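Polyketide Synthase III (Ectocarpus siliculosus, PDB 4B0N) probably acts as a type III polyketide synthase, an acyltransferase of the chalcone and stilbene synthase family, implicated in making phlorotannin monomers in this brown alga. Local coordinates at residues Asn52-Val65 and Ser90-Ala104. Sequence-based numbering, arbitrary orientation.
With ACD (arachidonic acid), chain D.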
ATOM      1  N   ASN A  52       8.286  20.596   3.066  1.00 36.57           N
ATOM      2  CA  ASN A  52       7.102  21.235   2.508  1.00 36.67           C
ATOM      3  C   ASN A  52       7.287  21.654   1.056  1.00 36.99           C
ATOM      4  O   ASN A  52       8.417  21.898   0.618  1.00 37.39           O
ATOM      5  CB  ASN A  52       6.711  22.444   3.357  1.00 36.80           C
ATOM      6  CG  ASN A  52       6.060  22.044   4.657  1.00 36.48           C
ATOM      7  OD1 ASN A  52       5.123  21.254   4.670  1.00 35.97           O
ATOM      8  ND2 ASN A  52       6.559  22.582   5.760  1.00 36.87           N
ATOM      9  N   PRO A  53       6.179  21.726   0.294  1.00 37.04           N
ATOM     10  CA  PRO A  53       6.259  22.262  -1.061  1.00 37.21           C
ATOM     11  C   PRO A  53       6.573  23.763  -1.076  1.00 37.70           C
ATOM     12  O   PRO A  53       6.696  24.391  -0.018  1.00 37.66           O
ATOM     13  CB  PRO A  53       4.866  21.986  -1.634  1.00 36.96           C
ATOM     14  CG  PRO A  53       3.981  21.878  -0.442  1.00 36.88           C
ATOM     15  CD  PRO A  53       4.828  21.220   0.602  1.00 36.78           C
ATOM     16  N   GLN A  54       6.683  24.316  -2.279  1.00 38.08           N
ATOM     17  CA  GLN A  54       7.221  25.653  -2.502  1.00 38.44           C
ATOM     18  C   GLN A  54       6.399  26.801  -1.903  1.00 38.53           C
ATOM     19  O   GLN A  54       6.957  27.714  -1.292  1.00 38.57           O
ATOM     20  CB  GLN A  54       7.392  25.869  -4.004  1.00 38.84           C
ATOM     21  CG  GLN A  54       8.515  26.820  -4.376  1.00 39.54           C
ATOM     22  CD  GLN A  54       8.701  26.933  -5.873  1.00 40.07           C
ATOM     23  OE1 GLN A  54       7.838  26.521  -6.651  1.00 40.06           O
ATOM     24  NE2 GLN A  54       9.833  27.494  -6.288  1.00 40.73           N
ATOM     25  N   TYR A  55       5.080  26.740  -2.069  1.00 38.34           N
ATOM     26  CA  TYR A  55       4.218  27.898  -1.833  1.00 38.52           C
ATOM     27  C   TYR A  55       3.532  27.906  -0.472  1.00 38.49           C
ATOM     28  O   TYR A  55       2.658  27.088  -0.201  1.00 38.24           O
ATOM     29  CB  TYR A  55       3.183  28.027  -2.958  1.00 38.41           C
ATOM     30  CG  TYR A  55       3.803  28.044  -4.340  1.00 38.50           C
ATOM     31  CD1 TYR A  55       4.334  29.218  -4.872  1.00 38.78           C
ATOM     32  CD2 TYR A  55       3.869  26.882  -5.110  1.00 38.08           C
ATOM     33  CE1 TYR A  55       4.911  29.237  -6.131  1.00 39.05           C
ATOM     34  CE2 TYR A  55       4.442  26.890  -6.372  1.00 38.28           C
ATOM     35  CZ  TYR A  55       4.963  28.070  -6.880  1.00 38.78           C
ATOM     36  OH  TYR A  55       5.535  28.086  -8.135  1.00 38.79           O
ATOM     37  N   ARG A  56       3.941  28.843   0.377  1.00 39.18           N
ATOM     38  CA  ARG A  56       3.287  29.079   1.657  1.00 39.60           C
ATOM     39  C   ARG A  56       2.127  30.061   1.451  1.00 40.02           C
ATOM     40  O   ARG A  56       2.340  31.244   1.172  1.00 40.56           O
ATOM     41  CB  ARG A  56       4.303  29.605   2.680  1.00 40.21           C
ATOM     42  CG  ARG A  56       3.704  30.354   3.860  1.00 41.14           C
ATOM     43  CD  ARG A  56       3.474  29.460   5.062  1.00 41.42           C
ATOM     44  NE  ARG A  56       4.428  29.732   6.136  1.00 42.28           N
ATOM     45  CZ  ARG A  56       4.261  30.655   7.086  1.00 43.16           C
ATOM     46  NH1 ARG A  56       3.173  31.418   7.113  1.00 43.47           N
ATOM     47  NH2 ARG A  56       5.191  30.815   8.019  1.00 43.65           N
ATOM     48  N   CYS A  57       0.904  29.555   1.575  1.00 39.96           N
ATOM     49  CA  CYS A  57      -0.302  30.352   1.348  1.00 40.35           C
ATOM     50  C   CYS A  57      -1.056  30.601   2.648  1.00 40.77           C
ATOM     51  O   CYS A  57      -1.486  29.654   3.311  1.00 40.62           O
ATOM     52  CB  CYS A  57      -1.213  29.658   0.330  1.00 39.91           C
ATOM     53  SG  CYS A  57      -2.866  30.372   0.130  1.00 40.24           S
ATOM     54  N   THR A  58      -1.214  31.877   3.002  1.00 41.70           N
ATOM     55  CA  THR A  58      -1.967  32.273   4.195  1.00 42.43           C
ATOM     56  C   THR A  58      -3.463  32.015   4.009  1.00 42.69           C
ATOM     57  O   THR A  58      -3.933  31.833   2.883  1.00 42.37           O
ATOM     58  CB  THR A  58      -1.745  33.758   4.562  1.00 43.09           C
ATOM     59  OG1 THR A  58      -2.328  34.600   3.559  1.00 43.60           O
ATOM     60  CG2 THR A  58      -0.256  34.075   4.703  1.00 42.91           C
ATOM     61  N   GLN A  59      -4.204  32.003   5.114  1.00 43.53           N
ATOM     62  CA  GLN A  59      -5.629  31.676   5.078  1.00 44.00           C
ATOM     63  C   GLN A  59      -6.502  32.817   4.555  1.00 44.93           C
ATOM     64  O   GLN A  59      -7.587  32.576   4.021  1.00 45.10           O
ATOM     65  CB  GLN A  59      -6.113  31.185   6.443  1.00 43.98           C
ATOM     66  CG  GLN A  59      -7.325  30.262   6.377  1.00 44.04           C
ATOM     67  CD  GLN A  59      -7.030  28.892   5.775  1.00 43.39           C
ATOM     68  OE1 GLN A  59      -6.053  28.703   5.042  1.00 42.88           O
ATOM     69  NE2 GLN A  59      -7.891  27.926   6.079  1.00 43.24           N
ATOM     70  N   ASN A  60      -6.027  34.050   4.704  1.00 45.86           N
ATOM     71  CA  ASN A  60      -6.683  35.198   4.082  1.00 47.18           C
ATOM     72  C   ASN A  60      -6.542  35.162   2.557  1.00 47.28           C
ATOM     73  O   ASN A  60      -7.474  35.520   1.833  1.00 47.60           O
ATOM     74  CB  ASN A  60      -6.143  36.516   4.649  1.00 48.01           C
ATOM     75  CG  ASN A  60      -6.525  36.731   6.105  1.00 48.62           C
ATOM     76  OD1 ASN A  60      -7.652  36.444   6.523  1.00 48.66           O
ATOM     77  ND2 ASN A  60      -5.586  37.252   6.884  1.00 49.11           N
ATOM     78  N   GLU A  61      -5.372  34.722   2.088  1.00 47.40           N
ATOM     79  CA  GLU A  61      -5.108  34.517   0.662  1.00 47.60           C
ATOM     80  C   GLU A  61      -6.001  33.417   0.088  1.00 47.27           C
ATOM     81  O   GLU A  61      -6.661  33.615  -0.935  1.00 47.31           O
ATOM     82  CB  GLU A  61      -3.633  34.169   0.426  1.00 47.52           C
ATOM     83  CG  GLU A  61      -2.683  35.362   0.431  1.00 48.55           C
ATOM     84  CD  GLU A  61      -1.215  34.962   0.530  1.00 48.53           C
ATOM     85  OE1 GLU A  61      -0.918  33.754   0.678  1.00 48.18           O
ATOM     86  OE2 GLU A  61      -0.347  35.863   0.467  1.00 48.94           O
ATOM     87  N   ALA A  62      -6.019  32.268   0.766  1.00 46.89           N
ATOM     88  CA  ALA A  62      -6.821  31.112   0.358  1.00 46.54           C
ATOM     89  C   ALA A  62      -8.315  31.432   0.281  1.00 47.16           C
ATOM     90  O   ALA A  62      -8.999  30.990  -0.646  1.00 47.24           O
ATOM     91  CB  ALA A  62      -6.573  29.939   1.295  1.00 45.72           C
ATOM     92  N   LEU A  63      -8.805  32.204   1.252  1.00 47.83           N
ATOM     93  CA  LEU A  63     -10.205  32.629   1.300  1.00 48.64           C
ATOM     94  C   LEU A  63     -10.578  33.496   0.099  1.00 49.55           C
ATOM     95  O   LEU A  63     -11.698  33.405  -0.418  1.00 49.78           O
ATOM     96  CB  LEU A  63     -10.497  33.375   2.609  1.00 48.84           C
ATOM     97  CG  LEU A  63     -11.845  34.082   2.808  1.00 49.53           C
ATOM     98  CD1 LEU A  63     -13.021  33.118   2.720  1.00 49.56           C
ATOM     99  CD2 LEU A  63     -11.859  34.818   4.138  1.00 50.20           C
ATOM    100  N   ALA A  64      -9.635  34.332  -0.333  1.00 50.09           N
ATOM    101  CA  ALA A  64      -9.850  35.237  -1.456  1.00 51.14           C
ATOM    102  C   ALA A  64      -9.956  34.472  -2.774  1.00 51.50           C
ATOM    103  O   ALA A  64     -10.746  34.838  -3.647  1.00 51.76           O
ATOM    104  CB  ALA A  64      -8.741  36.276  -1.518  1.00 50.64           C
ATOM    105  N   VAL A  65      -9.165  33.407  -2.901  1.00 51.96           N
ATOM    106  CA  VAL A  65      -9.172  32.556  -4.094  1.00 52.59           C
ATOM    107  C   VAL A  65     -10.440  31.697  -4.127  1.00 53.55           C
ATOM    108  O   VAL A  65     -10.961  31.385  -5.202  1.00 54.23           O
ATOM    109  CB  VAL A  65      -7.906  31.665  -4.170  1.00 51.35           C
ATOM    110  CG1 VAL A  65      -7.894  30.830  -5.443  1.00 50.84           C
ATOM    111  CG2 VAL A  65      -6.646  32.514  -4.100  1.00 50.98           C
ATOM    112  N   SER A  90      -1.915  29.404   7.954  1.00 40.76           N
ATOM    113  CA  SER A  90      -1.236  29.209   6.678  1.00 39.86           C
ATOM    114  C   SER A  90      -1.107  27.724   6.357  1.00 39.03           C
ATOM    115  O   SER A  90      -1.262  26.875   7.238  1.00 39.00           O
ATOM    116  CB  SER A  90       0.155  29.847   6.714  1.00 39.98           C
ATOM    117  OG  SER A  90       0.947  29.298   7.755  1.00 39.65           O
ATOM    118  N   ARG A  91      -0.832  27.422   5.088  1.00 38.36           N
ATOM    119  CA  ARG A  91      -0.516  26.059   4.646  1.00 37.50           C
ATOM    120  C   ARG A  91       0.237  26.064   3.313  1.00 37.19           C
ATOM    121  O   ARG A  91       0.202  27.050   2.576  1.00 37.42           O
ATOM    122  CB  ARG A  91      -1.765  25.161   4.600  1.00 37.12           C
ATOM    123  CG  ARG A  91      -2.967  25.754   3.894  1.00 37.40           C
ATOM    124  CD  ARG A  91      -4.259  25.088   4.330  1.00 37.13           C
ATOM    125  NE  ARG A  91      -5.412  25.842   3.844  1.00 37.69           N
ATOM    126  CZ  ARG A  91      -6.193  25.473   2.830  1.00 37.65           C
ATOM    127  NH1 ARG A  91      -5.977  24.332   2.187  1.00 37.07           N
ATOM    128  NH2 ARG A  91      -7.209  26.244   2.467  1.00 38.15           N
ATOM    129  N   TYR A  92       0.924  24.962   3.021  1.00 36.76           N
ATOM    130  CA  TYR A  92       1.838  24.886   1.878  1.00 36.40           C
ATOM    131  C   TYR A  92       1.246  24.118   0.697  1.00 35.93           C
ATOM    132  O   TYR A  92       0.607  23.081   0.877  1.00 35.71           O
ATOM    133  CB  TYR A  92       3.167  24.253   2.303  1.00 36.34           C
ATOM    134  CG  TYR A  92       3.924  25.037   3.354  1.00 36.70           C
ATOM    135  CD1 TYR A  92       3.499  25.057   4.682  1.00 36.70           C
ATOM    136  CD2 TYR A  92       5.076  25.748   3.021  1.00 37.15           C
ATOM    137  CE1 TYR A  92       4.190  25.774   5.642  1.00 37.09           C
ATOM    138  CE2 TYR A  92       5.777  26.466   3.977  1.00 37.40           C
ATOM    139  CZ  TYR A  92       5.328  26.473   5.285  1.00 37.59           C
ATOM    140  OH  TYR A  92       6.014  27.185   6.241  1.00 38.18           O
ATOM    141  N   PHE A  93       1.473  24.636  -0.509  1.00 35.80           N
ATOM    142  CA  PHE A  93       0.991  24.009  -1.739  1.00 35.41           C
ATOM    143  C   PHE A  93       2.100  23.855  -2.783  1.00 35.36           C
ATOM    144  O   PHE A  93       3.013  24.679  -2.864  1.00 35.37           O
ATOM    145  CB  PHE A  93      -0.172  24.808  -2.338  1.00 35.65           C
ATOM    146  CG  PHE A  93      -1.313  25.047  -1.384  1.00 35.76           C
ATOM    147  CD1 PHE A  93      -1.965  23.983  -0.766  1.00 35.63           C
ATOM    148  CD2 PHE A  93      -1.751  26.339  -1.120  1.00 36.14           C
ATOM    149  CE1 PHE A  93      -3.018  24.207   0.109  1.00 35.71           C
ATOM    150  CE2 PHE A  93      -2.804  26.568  -0.251  1.00 36.20           C
ATOM    151  CZ  PHE A  93      -3.439  25.503   0.363  1.00 35.96           C
ATOM    152  N   ALA A  94       2.005  22.793  -3.579  1.00 35.23           N
ATOM    153  CA  ALA A  94       2.970  22.516  -4.649  1.00 35.13           C
ATOM    154  C   ALA A  94       2.645  23.268  -5.940  1.00 35.26           C
ATOM    155  O   ALA A  94       3.490  23.389  -6.828  1.00 35.17           O
ATOM    156  CB  ALA A  94       3.050  21.019  -4.913  1.00 34.50           C
ATOM    157  N   VAL A  95       1.418  23.771  -6.033  1.00 35.44           N
ATOM    158  CA  VAL A  95       0.947  24.458  -7.229  1.00 35.94           C
ATOM    159  C   VAL A  95       0.780  25.955  -6.950  1.00 36.43           C
ATOM    160  O   VAL A  95       0.295  26.333  -5.878  1.00 36.48           O
ATOM    161  CB  VAL A  95      -0.387  23.871  -7.746  1.00 35.90           C
ATOM    162  CG1 VAL A  95      -0.393  23.861  -9.259  1.00 36.19           C
ATOM    163  CG2 VAL A  95      -0.602  22.452  -7.242  1.00 35.56           C
ATOM    164  N   PRO A  96       1.188  26.813  -7.908  1.00 36.94           N
ATOM    165  CA  PRO A  96       1.073  28.265  -7.716  1.00 37.58           C
ATOM    166  C   PRO A  96      -0.351  28.825  -7.828  1.00 38.10           C
ATOM    167  O   PRO A  96      -0.559  30.004  -7.545  1.00 38.76           O
ATOM    168  CB  PRO A  96       1.955  28.838  -8.832  1.00 37.75           C
ATOM    169  CG  PRO A  96       1.965  27.787  -9.885  1.00 37.44           C
ATOM    170  CD  PRO A  96       1.922  26.483  -9.146  1.00 37.01           C
ATOM    171  N   ASP A  97      -1.313  27.989  -8.216  1.00 38.18           N
ATOM    172  CA  ASP A  97      -2.697  28.424  -8.455  1.00 38.74           C
ATOM    173  C   ASP A  97      -3.370  29.155  -7.284  1.00 39.66           C
ATOM    174  O   ASP A  97      -4.435  29.755  -7.458  1.00 40.49           O
ATOM    175  CB  ASP A  97      -3.564  27.239  -8.889  1.00 37.97           C
ATOM    176  CG  ASP A  97      -3.168  26.696 -10.239  1.00 37.62           C
ATOM    177  OD1 ASP A  97      -2.005  26.284 -10.392  1.00 37.35           O
ATOM    178  OD2 ASP A  97      -4.014  26.692 -11.153  1.00 37.83           O
ATOM    179  N   PHE A  98      -2.754  29.106  -6.106  1.00 40.02           N
ATOM    180  CA  PHE A  98      -3.310  29.762  -4.922  1.00 40.71           C
ATOM    181  C   PHE A  98      -2.498  30.984  -4.496  1.00 41.11           C
ATOM    182  O   PHE A  98      -2.936  31.775  -3.655  1.00 41.44           O
ATOM    183  CB  PHE A  98      -3.458  28.758  -3.776  1.00 40.79           C
ATOM    184  CG  PHE A  98      -4.203  27.514  -4.165  1.00 40.89           C
ATOM    185  CD1 PHE A  98      -5.565  27.561  -4.447  1.00 41.23           C
ATOM    186  CD2 PHE A  98      -3.540  26.295  -4.263  1.00 40.77           C
ATOM    187  CE1 PHE A  98      -6.254  26.415  -4.813  1.00 41.32           C
ATOM    188  CE2 PHE A  98      -4.223  25.143  -4.628  1.00 40.68           C
ATOM    189  CZ  PHE A  98      -5.582  25.204  -4.905  1.00 40.85           C
ATOM    190  N   THR A  99      -1.314  31.126  -5.086  1.00 47.64           N
ATOM    191  CA  THR A  99      -0.474  32.305  -4.904  1.00 48.01           C
ATOM    192  C   THR A  99       0.095  32.719  -6.265  1.00 48.70           C
ATOM    193  O   THR A  99       1.288  32.531  -6.522  1.00 48.33           O
ATOM    194  CB  THR A  99       0.673  32.045  -3.903  1.00 47.03           C
ATOM    195  OG1 THR A  99       1.461  30.934  -4.346  1.00 46.07           O
ATOM    196  CG2 THR A  99       0.127  31.749  -2.521  1.00 46.63           C
ATOM    197  N   PRO A 100      -0.761  33.281  -7.146  1.00 49.85           N
ATOM    198  CA  PRO A 100      -0.382  33.550  -8.540  1.00 50.62           C
ATOM    199  C   PRO A 100       0.839  34.462  -8.690  1.00 51.14           C
ATOM    200  O   PRO A 100       1.705  34.188  -9.526  1.00 51.18           O
ATOM    201  CB  PRO A 100      -1.631  34.225  -9.124  1.00 51.87           C
ATOM    202  CG  PRO A 100      -2.747  33.804  -8.232  1.00 51.61           C
ATOM    203  CD  PRO A 100      -2.134  33.738  -6.865  1.00 50.64           C
ATOM    204  N   GLY A 101       0.906  35.521  -7.885  1.00 51.54           N
ATOM    205  CA  GLY A 101       1.997  36.492  -7.957  1.00 52.16           C
ATOM    206  C   GLY A 101       3.365  35.901  -7.665  1.00 51.14           C
ATOM    207  O   GLY A 101       4.345  36.231  -8.337  1.00 51.86           O
ATOM    208  N   ARG A 102       3.422  35.011  -6.675  1.00 49.60           N
ATOM    209  CA  ARG A 102       4.684  34.431  -6.207  1.00 48.23           C
ATOM    210  C   ARG A 102       5.128  33.187  -6.983  1.00 47.11           C
ATOM    211  O   ARG A 102       6.057  32.490  -6.565  1.00 46.12           O
ATOM    212  CB  ARG A 102       4.598  34.105  -4.712  1.00 47.68           C
ATOM    213  CG  ARG A 102       4.265  35.300  -3.834  1.00 48.83           C
ATOM    214  CD  ARG A 102       4.669  35.065  -2.388  1.00 48.29           C
ATOM    215  NE  ARG A 102       3.833  34.073  -1.713  1.00 47.57           N
ATOM    216  CZ  ARG A 102       2.677  34.342  -1.113  1.00 48.06           C
ATOM    217  NH1 ARG A 102       2.189  35.576  -1.100  1.00 49.25           N
ATOM    218  NH2 ARG A 102       2.002  33.368  -0.520  1.00 47.40           N
ATOM    219  N   ALA A 103       4.472  32.920  -8.112  1.00 47.13           N
ATOM    220  CA  ALA A 103       4.804  31.768  -8.949  1.00 46.39           C
ATOM    221  C   ALA A 103       6.290  31.732  -9.296  1.00 46.35           C
ATOM    222  O   ALA A 103       6.898  32.765  -9.587  1.00 47.29           O
ATOM    223  CB  ALA A 103       3.963  31.764 -10.214  1.00 47.03           C
ATOM    224  N   ALA A 104       6.867  30.533  -9.249  1.00 45.34           N
ATOM    225  CA  ALA A 104       8.269  30.326  -9.593  1.00 44.93           C
ATOM    226  C   ALA A 104       8.513  30.625 -11.067  1.00 45.80           C
ATOM    227  O   ALA A 104       7.620  30.455 -11.898  1.00 45.93           O
ATOM    228  CB  ALA A 104       8.694  28.906  -9.255  1.00 43.58           C
TER
HETATM  229  C1  ACD D1416      -9.161  12.399   6.428  0.50 23.54           C
HETATM  230  C2  ACD D1416      -8.673  11.379   5.422  0.50 23.41           C
HETATM  231  C3  ACD D1416      -7.876  12.077   4.325  0.50 23.15           C
HETATM  232  C4  ACD D1416      -8.083  11.398   2.977  0.50 22.89           C
HETATM  233  C5  ACD D1416      -7.653  12.319   1.861  0.50 22.63           C
HETATM  234  C6  ACD D1416      -7.768  11.942   0.590  0.50 22.29           C
HETATM  235  C7  ACD D1416      -7.318  12.877  -0.506  0.50 22.03           C
HETATM  236  C8  ACD D1416      -8.397  13.866  -0.873  0.50 21.82           C
HETATM  237  C9  ACD D1416      -8.047  15.045  -1.385  0.50 21.65           C
HETATM  238  C10 ACD D1416      -9.101  16.056  -1.772  0.50 21.55           C
HETATM  239  C11 ACD D1416      -8.948  17.309  -0.947  0.50 21.41           C
HETATM  240  C12 ACD D1416      -8.928  18.500  -1.539  0.50 21.36           C
HETATM  241  C13 ACD D1416      -8.780  19.746  -0.698  0.50 21.44           C
HETATM  242  C14 ACD D1416      -7.705  20.647  -1.259  0.50 21.57           C
HETATM  243  C15 ACD D1416      -7.304  21.704  -0.555  0.50 21.69           C
HETATM  244  C16 ACD D1416      -6.234  22.625  -1.088  0.50 21.75           C
HETATM  245  C17 ACD D1416      -6.893  23.761  -1.861  0.50 21.97           C
HETATM  246  C18 ACD D1416      -6.834  25.088  -1.113  0.50 22.05           C
HETATM  247  C19 ACD D1416      -8.148  25.839  -1.282  0.50 22.22           C
HETATM  248  C20 ACD D1416      -8.037  27.260  -0.779  0.50 22.33           C
HETATM  249  O1  ACD D1416      -9.010  12.166   7.649  0.50 23.54           O
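The far end of the arachidonic acid pocket is walled in part by A62 of helix 59-68 and by R91, F93 and F98 across from it: A62 CB lies 3.9 Å from R91 NH2 and 3.7 Å from C20 of the fatty acid, and the F98 ring lays one face over C18. The extended chain of R91 sends NE to Q59 OE1 in a nearly straight bond (172°), in the carbonyl plane on a lone pair, while Q59 NE2 is taken by the carbonyl of A241. Beside it, C57 CB packs on F93 CE2 (3.5 Å) and SG meets the edge of that ring. The framework is a two-stranded antiparallel sheet, 55-58 with 90-93, in the N-terminal half of a thiolase-like fold; Y55 and C57 form hydrogen-bonded pairs with F93 and R91. On the sheet face of R56 and Y92, the Y92 ring is sandwiched: the N52 amide stacks on one side, its plane 8° from the ring's, and R56 CD lies over the opposite face in a CH-pi contact. R56 NH2 (salt bridge) and Y92 OH (hydrogen bond) both reach the E361 carboxylate. Y55, with CG anti to its carbonyl carbon (chi1 -53°), drives its ring into the 94-104 loop, P96 CB over one face and the carbonyl oxygens of F93 and R102 at the edge. Its OH accepts from A104 N (3.0 Å) and is also hydrogen-bonded to the D107 carboxylate. A leucine here would probably leave A104 N and D107 without this hydroxyl and open a gap beneath P96. Where helix 59-68 begins, R102 and E61 form a two-pronged salt bridge, NH1 to OE2 at 3.0 Å and NH2 to OE1 at 3.2 Å. E61 OE1 also takes T58 N from the opposite face of the carboxylate, half of a capping box whose return bond, E61 N to T58 OG1, is weak.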